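PDB 4TXD: Csc2 from Thermofilum pendens, which probably binds CRISPR RNA as the Cas7-family subunit of a type I-D interference complex, and carries a bound zinc ion. Local coordinates for residues A[56-61]-A[309-314]; A[107-112]-A[166-171]; A[240-245]-A[297-302]. One frame throughout, in Å; residues are numbered along the deposited sequence.

Interaction 1. Residues A[56-61]-A[309-314]; sequences VFLVRA and EVKKNL
L58 of strand 56-61 meets V310, K311 and L314 of helix 309-314 and makes every close contact between the two segments. The segment axes run almost exactly antiparallel, 178° apart, with 10.5 Å between them at their closest. V56 comes first and turns toward the helix but stops short of touching, its CG1 lying 4.6 Å from L314 CD2. F57 points to the other side of the sheet, where its ring takes V59 CG2 in plane at its edge and rests on V280. L58 then reaches across with both methyls. Its CG stands anti to the carbonyl carbon (chi1 -64°), and CD1 continues the extended chain to the aliphatic part of K311, 3.9 Å from K311 CG, the two side chains crossing at about a right angle. CD2 branches toward the next turn of the helix and meets L314 CD2 at 3.6 Å, these leucines sliding past each other in opposite directions. L58 CD2 also grazes V310 CG1 at 4.4 Å. K311 thus lends only carbon to the contact: its chain bends at chi3, and NZ ends in a weak hydrogen bond to the hydroxyl of Y307. R60, on the helix-facing side but beyond these six helical residues, makes a cation-pi contact with Y307 and donates NE to the carbonyl of G238. A helix packed on an inner strand of an antiparallel sheet mainly by aliphatic carbon is consistent with the RRM-like core of Cas7 proteins.

Interaction 2. Residues A[107-112]-A[166-171]; sequences QLLREY and GFCPHC. With ZN (zinc ion), chain B.
L109 of helix 107-112 presses both its methyls against P169, just beside a zinc site built on a CxxC motif, C168 to C171, at the start of helix 169-174. The leucine and the proline ring cross obliquely: CD1 lies 3.8 Å from P169 CD, and CD2 touches the same ring at P169 CG, 3.9 Å away. With CG anti to the carbonyl carbon (chi1 -74°), the L109 fork is held out from its helix, CD1 going on past the proline to the backbone N of H170 and, more loosely, to C168 SG at 4.4 Å. M105, one turn earlier, adds to the same cover over P169 and H170. Trimming L109 to an alanine removes both methyls and would probably open a gap over the P169 ring, leaving this flank of the cysteine loop less firmly backed. The zinc is bound by C168 SG at 2.2 Å and C171 SG at 2.4 Å, with C146 and D165 completing the four ligands. C168 is also the N-cap: its sulfur sits between its own backbone N and carbonyl carbon (chi1 88°), from where it accepts a weak but fairly straight bond from C171 N (165°). One thiolate therefore serves both metal and helix start, which would be expected to temper its charge. G166 N donates weakly to C171 SG. H170 borders the metal without being a ligand; C171 SG lies 3.8 Å above its ring plane, displaced toward the rim.

Interaction 3. Residues A[240-245]-A[297-302]; sequences VFIGRA and DLAAEN
I242 of strand 240-245 and A299 of helix 297-301 bring their CA atoms within 6.1 Å, a close helix-on-sheet approach in what is probably the RRM-like core of this Cas7-family protein. The small side chain at A299 suits such closeness, since I242 can reach the backbone of the helix. Its CG1 is anti to the carbonyl carbon (chi1 -60°) and the chain runs on extended, placing CD1 over A299, 3.7 Å from A299 CA. The A299 methyl lies beside this tip more than in front of it, with A299 CB 4.2 Å from I242 CD1. The other branch of the isoleucine goes a different way: CG2 meets L298 CB at 4.0 Å, and the two side chains cross at about a right angle. CG2 thus touches L298 alone, while CD1 lies over A299 and also nears L298 O. V310 of the following helix and T205 also pack against I242, while L298 reaches on to V56 and L314, so the packing extends onto strand 52-61 and helix 307-321. F241 points to the far side of the sheet, against A202 and A204. R244 faces the helix side but spends its guanidinium on carboxylates, in salt bridges with D200, E54 and E246. N302, its backbone N bonded to A299 O, folds back over L298 and A299. The N302 amide ends near the isoleucine tip, ND2 4.2 Å from I242 CD1. That same ND2 donates to L298 O, 2.9 Å away and 160° at the hydrogen, so the carbonyl of the buried L298 gains a side-chain partner; the oxygen lies close to the N302 amide plane, while the donor is tilted 30° from the carbonyl plane of L298.

All three contacts are buried, but they serve two separate parts of the fold. Interactions 1 and 3 have centres about 8 Å apart and hold consecutive helices, 307-321 and 295-301, on adjacent strands of one sheet; the strands are joined by probable backbone hydrogen bonds, V59 O to F241 N and F57 O to G243 N, each 2.8 Å. Both rely on aliphatic packing, reaching V310, L314 and the carbon chain of K311 in interaction 1 and helix backbone beside an alanine in interaction 3. Interaction 2 lies across the centre of the chain, about 28 Å from interaction 1 between centres. There a single leucine meets a loop and helix start that carry two zinc ligands, so metal coordination probably does much to fix their shape.

Interaction 1. Residues A[56-61]-A[309-314]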
ATOM      1  N   VAL A  56     -11.375   0.026   3.136  1.00 23.98           N
ATOM      2  CA  VAL A  56     -11.597  -1.359   3.565  1.00 22.83           C
ATOM      3  C   VAL A  56     -11.646  -2.229   2.335  1.00 22.87           C
ATOM      4  O   VAL A  56     -12.280  -1.871   1.330  1.00 26.61           O
ATOM      5  CB  VAL A  56     -12.896  -1.511   4.392  1.00 20.79           C
ATOM      6  CG1 VAL A  56     -13.212  -2.989   4.671  1.00 24.27           C
ATOM      7  CG2 VAL A  56     -12.774  -0.755   5.700  1.00 24.90           C
ATOM      8  N   PHE A  57     -10.967  -3.369   2.402  1.00 20.78           N
ATOM      9  CA  PHE A  57     -10.811  -4.221   1.254  1.00 21.71           C
ATOM     10  C   PHE A  57     -10.778  -5.698   1.636  1.00 24.71           C
ATOM     11  O   PHE A  57     -10.638  -6.052   2.812  1.00 21.30           O
ATOM     12  CB  PHE A  57      -9.538  -3.837   0.467  1.00 23.97           C
ATOM     13  CG  PHE A  57      -8.252  -3.926   1.273  1.00 25.63           C
ATOM     14  CD1 PHE A  57      -7.840  -2.872   2.089  1.00 21.67           C
ATOM     15  CD2 PHE A  57      -7.440  -5.049   1.178  1.00 22.52           C
ATOM     16  CE1 PHE A  57      -6.642  -2.959   2.825  1.00 22.27           C
ATOM     17  CE2 PHE A  57      -6.242  -5.147   1.907  1.00 22.18           C
ATOM     18  CZ  PHE A  57      -5.845  -4.093   2.728  1.00 21.09           C
ATOM     19  N   LEU A  58     -10.916  -6.545   0.637  1.00 22.21           N
ATOM     20  CA  LEU A  58     -10.825  -7.973   0.794  1.00 22.06           C
ATOM     21  C   LEU A  58      -9.637  -8.518   0.040  1.00 23.35           C
ATOM     22  O   LEU A  58      -9.356  -8.095  -1.026  1.00 22.95           O
ATOM     23  CB  LEU A  58     -12.076  -8.657   0.258  1.00 22.64           C
ATOM     24  CG  LEU A  58     -13.395  -8.382   0.939  1.00 24.94           C
ATOM     25  CD1 LEU A  58     -14.526  -9.161   0.305  1.00 22.10           C
ATOM     26  CD2 LEU A  58     -13.307  -8.610   2.425  1.00 23.67           C
ATOM     27  N   VAL A  59      -8.970  -9.491   0.625  1.00 21.29           N
ATOM     28  CA  VAL A  59      -7.941 -10.249  -0.052  1.00 19.71           C
ATOM     29  C   VAL A  59      -8.362 -11.717  -0.108  1.00 24.99           C
ATOM     30  O   VAL A  59      -8.577 -12.345   0.930  1.00 24.46           O
ATOM     31  CB  VAL A  59      -6.581 -10.144   0.666  1.00 20.65           C
ATOM     32  CG1 VAL A  59      -5.505 -10.891  -0.128  1.00 17.19           C
ATOM     33  CG2 VAL A  59      -6.205  -8.676   0.870  1.00 22.07           C
ATOM     34  N   ARG A  60      -8.497 -12.268  -1.306  1.00 23.63           N
ATOM     35  CA  ARG A  60      -8.874 -13.669  -1.409  1.00 25.47           C
ATOM     36  C   ARG A  60      -7.787 -14.521  -2.055  1.00 22.22           C
ATOM     37  O   ARG A  60      -7.265 -14.210  -3.129  1.00 26.35           O
ATOM     38  CB  ARG A  60     -10.187 -13.822  -2.182  1.00 26.75           C
ATOM     39  CG  ARG A  60     -10.802 -15.197  -1.991  1.00 27.04           C
ATOM     40  CD  ARG A  60     -12.090 -15.364  -2.744  1.00 35.57           C
ATOM     41  NE  ARG A  60     -12.797 -16.547  -2.263  1.00 41.45           N
ATOM     42  CZ  ARG A  60     -13.853 -17.073  -2.868  1.00 51.25           C
ATOM     43  NH1 ARG A  60     -14.306 -16.520  -3.981  1.00 46.82           N
ATOM     44  NH2 ARG A  60     -14.451 -18.147  -2.363  1.00 32.02           N
ATOM     45  N   ALA A  61      -7.456 -15.613  -1.379  1.00 20.52           N
ATOM     46  CA  ALA A  61      -6.503 -16.588  -1.878  1.00 20.93           C
ATOM     47  C   ALA A  61      -7.054 -17.361  -3.092  1.00 23.90           C
ATOM     48  O   ALA A  61      -8.036 -18.096  -2.966  1.00 24.20           O
ATOM     49  CB  ALA A  61      -6.133 -17.558  -0.757  1.00 21.65           C
ATOM     50  N   GLU A 309     -20.526 -14.711   2.265  1.00 25.48           N
ATOM     51  CA  GLU A 309     -21.207 -14.205   3.427  1.00 23.66           C
ATOM     52  C   GLU A 309     -20.476 -12.993   3.998  1.00 31.26           C
ATOM     53  O   GLU A 309     -21.061 -12.021   4.379  1.00 28.81           O
ATOM     54  CB  GLU A 309     -21.381 -15.279   4.471  1.00 24.97           C
ATOM     55  CG  GLU A 309     -22.198 -14.836   5.640  1.00 30.61           C
ATOM     56  CD  GLU A 309     -22.607 -15.965   6.560  1.00 33.54           C
ATOM     57  OE1 GLU A 309     -22.346 -17.109   6.258  1.00 39.12           O
ATOM     58  OE2 GLU A 309     -23.162 -15.687   7.596  1.00 45.14           O
ATOM     59  N   VAL A 310     -19.169 -13.088   4.052  1.00 31.09           N
ATOM     60  CA  VAL A 310     -18.365 -11.993   4.540  1.00 25.42           C
ATOM     61  C   VAL A 310     -18.586 -10.744   3.703  1.00 24.25           C
ATOM     62  O   VAL A 310     -18.783  -9.712   4.222  1.00 25.48           O
ATOM     63  CB  VAL A 310     -16.880 -12.373   4.570  1.00 26.19           C
ATOM     64  CG1 VAL A 310     -16.001 -11.170   4.810  1.00 20.64           C
ATOM     65  CG2 VAL A 310     -16.634 -13.397   5.632  1.00 24.33           C
ATOM     66  N   LYS A 311     -18.507 -10.884   2.398  1.00 25.70           N
ATOM     67  CA  LYS A 311     -18.641  -9.752   1.523  1.00 26.38           C
ATOM     68  C   LYS A 311     -20.008  -9.093   1.702  1.00 41.25           C
ATOM     69  O   LYS A 311     -20.105  -7.907   1.846  1.00 30.03           O
ATOM     70  CB  LYS A 311     -18.397 -10.136   0.078  1.00 30.20           C
ATOM     71  CG  LYS A 311     -18.231  -8.921  -0.783  1.00 35.08           C
ATOM     72  CD  LYS A 311     -18.400  -9.118  -2.255  1.00 42.08           C
ATOM     73  CE  LYS A 311     -17.961 -10.442  -2.768  1.00 47.36           C
ATOM     74  NZ  LYS A 311     -18.052 -10.485  -4.238  1.00 39.99           N
ATOM     75  N   LYS A 312     -21.049  -9.897   1.746  1.00 32.76           N
ATOM     76  CA  LYS A 312     -22.371  -9.375   1.993  1.00 35.25           C
ATOM     77  C   LYS A 312     -22.452  -8.653   3.313  1.00 26.97           C
ATOM     78  O   LYS A 312     -22.867  -7.553   3.352  1.00 33.84           O
ATOM     79  CB  LYS A 312     -23.415 -10.480   1.901  1.00 34.06           C
ATOM     80  CG  LYS A 312     -24.758 -10.108   2.468  1.00 44.80           C
ATOM     81  CD  LYS A 312     -25.699 -11.298   2.565  1.00 64.24           C
ATOM     82  CE  LYS A 312     -27.136 -10.887   2.321  1.00 69.33           C
ATOM     83  NZ  LYS A 312     -27.917 -10.791   3.581  1.00 98.30           N
ATOM     84  N   ASN A 313     -22.042  -9.288   4.388  1.00 26.82           N
ATOM     85  CA  ASN A 313     -22.111  -8.692   5.698  1.00 30.17           C
ATOM     86  C   ASN A 313     -21.344  -7.381   5.761  1.00 37.17           C
ATOM     87  O   ASN A 313     -21.759  -6.444   6.361  1.00 28.10           O
ATOM     88  CB  ASN A 313     -21.512  -9.598   6.764  1.00 30.99           C
ATOM     89  CG  ASN A 313     -22.307 -10.852   7.013  1.00 55.63           C
ATOM     90  OD1 ASN A 313     -21.850 -11.732   7.725  1.00 53.38           O
ATOM     91  ND2 ASN A 313     -23.482 -10.941   6.444  1.00 47.77           N
ATOM     92  N   LEU A 314     -20.180  -7.381   5.147  1.00 32.33           N
ATOM     93  CA  LEU A 314     -19.296  -6.243   5.172  1.00 32.69           C
ATOM     94  C   LEU A 314     -19.870  -5.037   4.436  1.00 30.38           C
ATOM     95  O   LEU A 314     -19.826  -3.961   4.914  1.00 31.30           O
ATOM     96  CB  LEU A 314     -17.968  -6.642   4.568  1.00 28.05           C
ATOM     97  CG  LEU A 314     -16.710  -6.107   5.200  1.00 42.11           C
ATOM     98  CD1 LEU A 314     -16.799  -5.971   6.691  1.00 30.66           C
ATOM     99  CD2 LEU A 314     -15.524  -6.951   4.802  1.00 30.31           C
TER

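Interaction 2. Residues A[107-112]-A[166-171]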
ATOM      1  N   GLN A 107       5.816  -1.851 -10.024  1.00 29.31           N
ATOM      2  CA  GLN A 107       5.704  -2.595 -11.283  1.00 25.88           C
ATOM      3  C   GLN A 107       4.819  -1.809 -12.244  1.00 22.75           C
ATOM      4  O   GLN A 107       5.096  -1.748 -13.444  1.00 28.70           O
ATOM      5  CB  GLN A 107       5.166  -4.014 -11.039  1.00 29.12           C
ATOM      6  CG  GLN A 107       5.241  -4.949 -12.259  1.00 34.97           C
ATOM      7  CD  GLN A 107       6.647  -5.087 -12.829  1.00 40.30           C
ATOM      8  OE1 GLN A 107       7.645  -5.073 -12.097  1.00 54.44           O
ATOM      9  NE2 GLN A 107       6.732  -5.207 -14.152  1.00 57.64           N
ATOM     10  N   LEU A 108       3.772  -1.181 -11.716  1.00 22.28           N
ATOM     11  CA  LEU A 108       2.896  -0.355 -12.525  1.00 25.23           C
ATOM     12  C   LEU A 108       3.676   0.843 -13.070  1.00 39.26           C
ATOM     13  O   LEU A 108       3.489   1.225 -14.226  1.00 25.95           O
ATOM     14  CB  LEU A 108       1.676   0.102 -11.722  1.00 24.29           C
ATOM     15  CG  LEU A 108       0.715  -1.032 -11.313  1.00 26.37           C
ATOM     16  CD1 LEU A 108      -0.368  -0.503 -10.413  1.00 22.13           C
ATOM     17  CD2 LEU A 108       0.089  -1.681 -12.550  1.00 24.83           C
ATOM     18  N   LEU A 109       4.559   1.417 -12.247  1.00 29.62           N
ATOM     19  CA  LEU A 109       5.416   2.528 -12.684  1.00 31.23           C
ATOM     20  C   LEU A 109       6.360   2.103 -13.793  1.00 28.82           C
ATOM     21  O   LEU A 109       6.625   2.869 -14.728  1.00 28.87           O
ATOM     22  CB  LEU A 109       6.239   3.094 -11.514  1.00 21.72           C
ATOM     23  CG  LEU A 109       5.445   3.927 -10.517  1.00 28.21           C
ATOM     24  CD1 LEU A 109       6.246   4.141  -9.225  1.00 23.73           C
ATOM     25  CD2 LEU A 109       5.046   5.252 -11.159  1.00 22.04           C
ATOM     26  N   ARG A 110       6.889   0.890 -13.677  1.00 23.74           N
ATOM     27  CA  ARG A 110       7.750   0.364 -14.723  1.00 33.07           C
ATOM     28  C   ARG A 110       6.975   0.166 -16.026  1.00 34.74           C
ATOM     29  O   ARG A 110       7.486   0.451 -17.110  1.00 32.58           O
ATOM     30  CB  ARG A 110       8.388  -0.938 -14.279  1.00 28.95           C
ATOM     31  CG  ARG A 110       9.553  -0.744 -13.339  1.00 29.04           C
ATOM     32  CD  ARG A 110       9.928  -2.054 -12.685  1.00 32.78           C
ATOM     33  NE  ARG A 110      11.080  -1.915 -11.803  1.00 33.79           N
ATOM     34  CZ  ARG A 110      11.375  -2.773 -10.829  1.00 50.09           C
ATOM     35  NH1 ARG A 110      10.585  -3.820 -10.605  1.00 35.90           N
ATOM     36  NH2 ARG A 110      12.448  -2.579 -10.070  1.00 34.68           N
ATOM     37  N   GLU A 111       5.735  -0.294 -15.921  1.00 29.74           N
ATOM     38  CA  GLU A 111       4.910  -0.485 -17.109  1.00 35.55           C
ATOM     39  C   GLU A 111       4.473   0.846 -17.710  1.00 31.08           C
ATOM     40  O   GLU A 111       4.298   0.958 -18.931  1.00 31.55           O
ATOM     41  CB  GLU A 111       3.698  -1.357 -16.782  1.00 30.50           C
ATOM     42  CG  GLU A 111       4.102  -2.819 -16.552  1.00 26.81           C
ATOM     43  CD  GLU A 111       2.931  -3.724 -16.195  1.00 32.83           C
ATOM     44  OE1 GLU A 111       1.758  -3.267 -16.216  1.00 31.64           O
ATOM     45  OE2 GLU A 111       3.206  -4.901 -15.889  1.00 33.55           O
ATOM     46  N   TYR A 112       4.297   1.855 -16.863  1.00 31.81           N
ATOM     47  CA  TYR A 112       3.999   3.192 -17.352  1.00 33.90           C
ATOM     48  C   TYR A 112       5.170   3.671 -18.187  1.00 35.64           C
ATOM     49  O   TYR A 112       4.997   4.151 -19.317  1.00 29.34           O
ATOM     50  CB  TYR A 112       3.729   4.167 -16.208  1.00 33.37           C
ATOM     51  CG  TYR A 112       3.655   5.607 -16.676  1.00 32.67           C
ATOM     52  CD1 TYR A 112       2.519   6.087 -17.317  1.00 28.89           C
ATOM     53  CD2 TYR A 112       4.724   6.486 -16.476  1.00 28.46           C
ATOM     54  CE1 TYR A 112       2.439   7.403 -17.754  1.00 26.96           C
ATOM     55  CE2 TYR A 112       4.651   7.809 -16.909  1.00 23.23           C
ATOM     56  CZ  TYR A 112       3.511   8.257 -17.552  1.00 32.21           C
ATOM     57  OH  TYR A 112       3.425   9.560 -17.992  1.00 28.56           O
ATOM     58  N   GLY A 166      14.246   7.951  -4.045  1.00 30.32           N
ATOM     59  CA  GLY A 166      13.780   8.916  -3.102  1.00 26.04           C
ATOM     60  C   GLY A 166      12.854   9.966  -3.641  1.00 30.00           C
ATOM     61  O   GLY A 166      12.523  10.869  -2.936  1.00 26.38           O
ATOM     62  N   PHE A 167      12.442   9.844  -4.895  1.00 21.57           N
ATOM     63  CA  PHE A 167      11.529  10.811  -5.446  1.00 16.97           C
ATOM     64  C   PHE A 167      10.370  10.254  -6.271  1.00 21.40           C
ATOM     65  O   PHE A 167       9.503  10.963  -6.612  1.00 23.00           O
ATOM     66  CB  PHE A 167      12.270  11.889  -6.219  1.00 21.13           C
ATOM     67  CG  PHE A 167      12.938  11.400  -7.453  1.00 24.96           C
ATOM     68  CD1 PHE A 167      12.245  11.289  -8.610  1.00 24.61           C
ATOM     69  CD2 PHE A 167      14.238  11.047  -7.449  1.00 26.00           C
ATOM     70  CE1 PHE A 167      12.846  10.843  -9.745  1.00 26.69           C
ATOM     71  CE2 PHE A 167      14.852  10.594  -8.580  1.00 29.48           C
ATOM     72  CZ  PHE A 167      14.150  10.487  -9.737  1.00 26.46           C
ATOM     73  N   CYS A 168      10.400   8.974  -6.562  1.00 26.04           N
ATOM     74  CA  CYS A 168       9.330   8.352  -7.292  1.00 22.43           C
ATOM     75  C   CYS A 168       8.106   8.128  -6.427  1.00 27.54           C
ATOM     76  O   CYS A 168       8.162   8.197  -5.249  1.00 23.31           O
ATOM     77  CB  CYS A 168       9.799   7.075  -7.948  1.00 24.52           C
ATOM     78  SG  CYS A 168       9.681   5.611  -6.938  1.00 28.25           S
ATOM     79  N   PRO A 169       6.941   7.900  -7.166  1.00 24.01           N
ATOM     80  CA  PRO A 169       5.742   7.745  -6.351  1.00 21.92           C
ATOM     81  C   PRO A 169       5.794   6.673  -5.258  1.00 21.78           C
ATOM     82  O   PRO A 169       5.247   6.885  -4.243  1.00 23.52           O
ATOM     83  CB  PRO A 169       4.671   7.395  -7.368  1.00 25.12           C
ATOM     84  CG  PRO A 169       5.053   8.131  -8.582  1.00 23.60           C
ATOM     85  CD  PRO A 169       6.486   7.858  -8.646  1.00 19.48           C
ATOM     86  N   HIS A 170       6.438   5.559  -5.479  1.00 18.66           N
ATOM     87  CA  HIS A 170       6.442   4.557  -4.447  1.00 25.31           C
ATOM     88  C   HIS A 170       7.296   4.993  -3.271  1.00 24.21           C
ATOM     89  O   HIS A 170       6.945   4.760  -2.175  1.00 24.14           O
ATOM     90  CB  HIS A 170       6.763   3.157  -4.965  1.00 24.19           C
ATOM     91  CG  HIS A 170       8.175   2.746  -4.796  1.00 26.92           C
ATOM     92  ND1 HIS A 170       8.690   2.338  -3.595  1.00 35.44           N
ATOM     93  CD2 HIS A 170       9.190   2.687  -5.677  1.00 35.30           C
ATOM     94  CE1 HIS A 170       9.958   2.038  -3.741  1.00 40.62           C
ATOM     95  NE2 HIS A 170      10.290   2.250  -4.995  1.00 34.11           N
ATOM     96  N   CYS A 171       8.383   5.680  -3.539  1.00 22.02           N
ATOM     97  CA  CYS A 171       9.196   6.218  -2.466  1.00 25.73           C
ATOM     98  C   CYS A 171       8.481   7.271  -1.657  1.00 20.38           C
ATOM     99  O   CYS A 171       8.500   7.225  -0.479  1.00 26.31           O
ATOM    100  CB  CYS A 171      10.499   6.785  -2.994  1.00 29.47           C
ATOM    101  SG  CYS A 171      11.720   5.592  -3.501  1.00 27.70           S
TER
HETATM  102 ZN    ZN B 401      11.605   5.494  -5.882  0.82 27.41          ZN

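Interaction 3. Residues A[240-245]-A[297-302]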
ATOM      1  N   VAL A 240     -10.699 -15.859   2.747  1.00 18.27           N
ATOM      2  CA  VAL A 240     -10.742 -14.412   2.569  1.00 22.55           C
ATOM      3  C   VAL A 240     -10.183 -13.680   3.802  1.00 22.21           C
ATOM      4  O   VAL A 240     -10.432 -14.079   4.941  1.00 20.30           O
ATOM      5  CB  VAL A 240     -12.187 -13.924   2.253  1.00 22.63           C
ATOM      6  CG1 VAL A 240     -13.142 -14.199   3.431  1.00 22.44           C
ATOM      7  CG2 VAL A 240     -12.177 -12.438   1.904  1.00 20.53           C
ATOM      8  N   PHE A 241      -9.403 -12.627   3.551  1.00 19.02           N
ATOM      9  CA  PHE A 241      -8.865 -11.745   4.588  1.00 18.26           C
ATOM     10  C   PHE A 241      -9.522 -10.378   4.519  1.00 17.70           C
ATOM     11  O   PHE A 241      -9.672  -9.819   3.432  1.00 22.63           O
ATOM     12  CB  PHE A 241      -7.359 -11.528   4.423  1.00 18.70           C
ATOM     13  CG  PHE A 241      -6.521 -12.782   4.531  1.00 22.73           C
ATOM     14  CD1 PHE A 241      -6.507 -13.722   3.502  1.00 18.06           C
ATOM     15  CD2 PHE A 241      -5.686 -12.965   5.632  1.00 18.56           C
ATOM     16  CE1 PHE A 241      -5.715 -14.852   3.590  1.00 18.34           C
ATOM     17  CE2 PHE A 241      -4.881 -14.075   5.739  1.00 14.80           C
ATOM     18  CZ  PHE A 241      -4.891 -15.034   4.710  1.00 19.47           C
ATOM     19  N   ILE A 242      -9.827  -9.809   5.655  1.00 20.03           N
ATOM     20  CA  ILE A 242     -10.353  -8.474   5.698  1.00 23.47           C
ATOM     21  C   ILE A 242      -9.256  -7.473   6.021  1.00 21.33           C
ATOM     22  O   ILE A 242      -8.585  -7.614   6.989  1.00 19.74           O
ATOM     23  CB  ILE A 242     -11.475  -8.331   6.716  1.00 19.91           C
ATOM     24  CG1 ILE A 242     -12.620  -9.255   6.366  1.00 18.36           C
ATOM     25  CG2 ILE A 242     -11.953  -6.907   6.770  1.00 20.85           C
ATOM     26  CD1 ILE A 242     -13.669  -9.338   7.408  1.00 21.67           C
ATOM     27  N   GLY A 243      -9.114  -6.479   5.167  1.00 20.68           N
ATOM     28  CA  GLY A 243      -8.050  -5.499   5.302  1.00 22.07           C
ATOM     29  C   GLY A 243      -8.567  -4.084   5.455  1.00 24.54           C
ATOM     30  O   GLY A 243      -9.692  -3.770   5.060  1.00 22.22           O
ATOM     31  N   ARG A 244      -7.745  -3.233   6.057  1.00 20.65           N
ATOM     32  CA  ARG A 244      -8.059  -1.813   6.187  1.00 19.72           C
ATOM     33  C   ARG A 244      -6.759  -1.018   6.112  1.00 24.79           C
ATOM     34  O   ARG A 244      -5.729  -1.441   6.656  1.00 21.82           O
ATOM     35  CB  ARG A 244      -8.785  -1.517   7.504  1.00 18.78           C
ATOM     36  CG  ARG A 244      -9.281  -0.064   7.655  1.00 22.47           C
ATOM     37  CD  ARG A 244      -9.790   0.210   9.067  1.00 20.01           C
ATOM     38  NE  ARG A 244      -8.673   0.416   9.985  1.00 25.44           N
ATOM     39  CZ  ARG A 244      -8.290   1.597  10.459  1.00 25.33           C
ATOM     40  NH1 ARG A 244      -8.965   2.705  10.143  1.00 23.48           N
ATOM     41  NH2 ARG A 244      -7.245   1.664  11.271  1.00 22.75           N
ATOM     42  N   ALA A 245      -6.813   0.128   5.440  1.00 22.30           N
ATOM     43  CA  ALA A 245      -5.685   1.051   5.417  1.00 22.77           C
ATOM     44  C   ALA A 245      -6.157   2.469   5.691  1.00 24.95           C
ATOM     45  O   ALA A 245      -7.310   2.818   5.414  1.00 26.70           O
ATOM     46  CB  ALA A 245      -4.950   0.975   4.085  1.00 21.56           C
ATOM     47  N   ASP A 297     -11.802  -5.673  14.106  1.00 23.47           N
ATOM     48  CA  ASP A 297     -13.185  -5.668  14.520  1.00 25.91           C
ATOM     49  C   ASP A 297     -14.081  -6.233  13.437  1.00 26.68           C
ATOM     50  O   ASP A 297     -14.987  -6.941  13.706  1.00 25.85           O
ATOM     51  CB  ASP A 297     -13.628  -4.273  14.952  1.00 24.48           C
ATOM     52  CG  ASP A 297     -12.955  -3.823  16.200  1.00 31.86           C
ATOM     53  OD1 ASP A 297     -12.633  -4.643  17.027  1.00 33.40           O
ATOM     54  OD2 ASP A 297     -12.756  -2.643  16.364  1.00 37.63           O
ATOM     55  N   LEU A 298     -13.782  -5.906  12.199  1.00 22.28           N
ATOM     56  CA  LEU A 298     -14.575  -6.378  11.098  1.00 21.37           C
ATOM     57  C   LEU A 298     -14.475  -7.886  10.955  1.00 23.77           C
ATOM     58  O   LEU A 298     -15.437  -8.554  10.761  1.00 25.85           O
ATOM     59  CB  LEU A 298     -14.180  -5.675   9.820  1.00 22.35           C
ATOM     60  CG  LEU A 298     -14.501  -4.185   9.759  1.00 21.44           C
ATOM     61  CD1 LEU A 298     -13.903  -3.542   8.540  1.00 23.41           C
ATOM     62  CD2 LEU A 298     -15.988  -3.976   9.768  1.00 24.44           C
ATOM     63  N   ALA A 299     -13.277  -8.396  11.070  1.00 22.81           N
ATOM     64  CA  ALA A 299     -13.055  -9.810  10.984  1.00 21.60           C
ATOM     65  C   ALA A 299     -13.729 -10.544  12.137  1.00 22.68           C
ATOM     66  O   ALA A 299     -14.316 -11.541  11.943  1.00 23.19           O
ATOM     67  CB  ALA A 299     -11.587 -10.122  10.947  1.00 18.39           C
ATOM     68  N   ALA A 300     -13.619 -10.004  13.326  1.00 21.99           N
ATOM     69  CA  ALA A 300     -14.222 -10.613  14.494  1.00 25.11           C
ATOM     70  C   ALA A 300     -15.728 -10.721  14.343  1.00 31.68           C
ATOM     71  O   ALA A 300     -16.304 -11.691  14.704  1.00 28.44           O
ATOM     72  CB  ALA A 300     -13.849  -9.866  15.747  1.00 21.67           C
ATOM     73  N   GLU A 301     -16.321  -9.705  13.762  1.00 27.85           N
ATOM     74  CA  GLU A 301     -17.724  -9.677  13.408  1.00 35.83           C
ATOM     75  C   GLU A 301     -18.116 -10.768  12.453  1.00 33.76           C
ATOM     76  O   GLU A 301     -19.247 -11.082  12.343  1.00 28.87           O
ATOM     77  CB  GLU A 301     -17.991  -8.408  12.629  1.00 43.41           C
ATOM     78  CG  GLU A 301     -18.576  -7.279  13.390  1.00 38.49           C
ATOM     79  CD  GLU A 301     -18.920  -6.150  12.450  1.00 57.42           C
ATOM     80  OE1 GLU A 301     -19.784  -6.342  11.609  1.00 41.77           O
ATOM     81  OE2 GLU A 301     -18.301  -5.110  12.539  1.00 63.04           O
ATOM     82  N   ASN A 302     -17.146 -11.249  11.700  1.00 24.78           N
ATOM     83  CA  ASN A 302     -17.370 -12.198  10.638  1.00 25.19           C
ATOM     84  C   ASN A 302     -16.673 -13.553  10.847  1.00 25.58           C
ATOM     85  O   ASN A 302     -16.589 -14.326   9.961  1.00 22.76           O
ATOM     86  CB  ASN A 302     -16.953 -11.598   9.309  1.00 27.86           C
ATOM     87  CG  ASN A 302     -17.919 -10.569   8.807  1.00 31.34           C
ATOM     88  OD1 ASN A 302     -18.943 -10.908   8.295  1.00 32.13           O
ATOM     89  ND2 ASN A 302     -17.582  -9.312   8.950  1.00 26.94           N
TER